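Local coordinates for cellulosomal scaffoldin adaptor protein B (Acetivibrio cellulolyticus, PDB 3FNK) that serves as the second type II cohesin module of an adaptor scaffoldin, a beta-barrel dockerin-binding domain that probably helps assemble the cellulosome, at residues L76-E79 and D80-P83. Residues are numbered along the deposited sequence; the frame is centred on the assembly and turned at random.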
loop_
_atom_site.group_PDB
_atom_site.type_symbol
_atom_site.label_atom_id
_atom_site.label_comp_id
_atom_site.label_asym_id
_atom_site.label_seq_id
_atom_site.Cartn_x
_atom_site.Cartn_y
_atom_site.Cartn_z
ATOM N N LEU A 76 6.829 6.321 -8.350
ATOM C CA LEU A 76 7.405 7.135 -7.272
ATOM C C LEU A 76 8.905 6.853 -7.008
ATOM O O LEU A 76 9.423 7.118 -5.904
ATOM C CB LEU A 76 6.567 6.952 -5.987
ATOM C CG LEU A 76 5.068 7.317 -6.088
ATOM C CD1 LEU A 76 4.345 7.130 -4.728
ATOM C CD2 LEU A 76 4.865 8.737 -6.623
ATOM N N VAL A 77 9.585 6.289 -8.013
ATOM C CA VAL A 77 11.033 6.049 -7.928
ATOM C C VAL A 77 11.875 6.872 -8.897
ATOM O O VAL A 77 13.087 6.623 -9.032
ATOM C CB VAL A 77 11.416 4.537 -8.059
ATOM C CG1 VAL A 77 10.939 3.786 -6.875
ATOM C CG2 VAL A 77 10.833 3.933 -9.335
ATOM N N SER A 78 11.289 7.866 -9.560
ATOM C CA SER A 78 12.127 8.715 -10.391
ATOM C C SER A 78 12.839 9.765 -9.512
ATOM O O SER A 78 12.196 10.631 -8.939
ATOM C CB SER A 78 11.302 9.373 -11.512
ATOM O OG SER A 78 11.998 10.506 -12.008
ATOM N N GLU A 79 14.165 9.689 -9.431
ATOM C CA GLU A 79 14.932 10.498 -8.485
ATOM C C GLU A 79 14.862 11.980 -8.771
ATOM O O GLU A 79 14.828 12.769 -7.852
ATOM C CB GLU A 79 16.390 10.023 -8.350
ATOM C CG GLU A 79 16.582 8.724 -7.494
ATOM C CD GLU A 79 15.890 8.716 -6.064
ATOM O OE1 GLU A 79 15.955 9.713 -5.281
ATOM O OE2 GLU A 79 15.288 7.674 -5.708
ATOM N N ASP A 80 14.771 12.344 -10.044
ATOM C CA ASP A 80 14.511 13.721 -10.467
ATOM C C ASP A 80 13.342 14.447 -9.806
ATOM O O ASP A 80 13.331 15.685 -9.750
ATOM C CB ASP A 80 14.328 13.771 -11.979
ATOM C CG ASP A 80 15.614 13.466 -12.717
ATOM O OD1 ASP A 80 16.666 13.331 -12.039
ATOM O OD2 ASP A 80 15.561 13.345 -13.955
ATOM N N TYR A 81 12.350 13.691 -9.325
ATOM C CA TYR A 81 11.131 14.313 -8.766
ATOM C C TYR A 81 11.162 14.321 -7.234
ATOM O O TYR A 81 10.213 14.762 -6.568
ATOM C CB TYR A 81 9.892 13.584 -9.296
ATOM C CG TYR A 81 9.804 13.501 -10.805
ATOM C CD1 TYR A 81 9.109 12.452 -11.423
ATOM C CD2 TYR A 81 10.366 14.483 -11.615
ATOM C CE1 TYR A 81 9.023 12.362 -12.786
ATOM C CE2 TYR A 81 10.284 14.401 -12.984
ATOM C CZ TYR A 81 9.610 13.343 -13.555
ATOM O OH TYR A 81 9.509 13.274 -14.902
ATOM N N GLY A 82 12.277 13.869 -6.674
ATOM C CA GLY A 82 12.526 13.975 -5.232
ATOM C C GLY A 82 11.516 13.207 -4.374
ATOM O O GLY A 82 10.782 13.800 -3.590
ATOM N N PRO A 83 11.471 11.882 -4.518
ATOM C CA PRO A 83 10.571 11.090 -3.652
ATOM C C PRO A 83 11.030 11.036 -2.173
ATOM O O PRO A 83 12.231 10.989 -1.881
ATOM C CB PRO A 83 10.620 9.687 -4.272
ATOM C CG PRO A 83 11.969 9.629 -4.951
ATOM C CD PRO A 83 12.189 11.048 -5.484
HETATM O O HOH W 1 14.832 10.505 -12.180
#
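Ser78 and Tyr81 meet in a short 3-10 turn, held by two successive backbone bonds, in the loop that leads from strand 71-72 to strand 83-87. Tyr81 N donates to Ser78 O over 3.1 Å and, one residue on, Gly82 N donates to Glu79 O over 3.0 Å; both hydrogen bonds are fairly straight. The tight side belongs to Ser78, Tyr81 and Pro83. Ser78 OG sits over one face of the Tyr81 ring, displaced toward the rim, with CD1 of Tyr81 3.5 Å from OG. A chi1 of 160° swings this hydroxyl away from its own N and beside the carbonyl carbon; there it also shares a water with Asp80 N, which donates to the water over 2.8 Å. Pro83 leads the chain back: its CD lies 3.5 Å from Ser78 O and its CB 3.3 Å from Leu76 O, which also accepts a hydrogen bond from Arg100 NE. Tyr81 meets Tyr102 edge-to-face and also touches Val107 of helix 105-111, while Leu76 is buried against Phe39 and Tyr42, tying the loop to the barrel. The outer side is looser. The Glu79 side chain bends at its second torsion and crosses that of Pro83 at about a right angle, with OE2 3.9 Å from CG of Pro83. Asp80 is likewise exposed, and its CB lies near Ser78 OG. Backbone bonds and the bridging water thus probably help to fix the turn's shape and place Tyr81 against the strand 95-102 and helix 105-111 side, whereas Glu79 lies against Pro83 through van der Waals contact, and the two exposed carboxylates probably make the outer surface acidic.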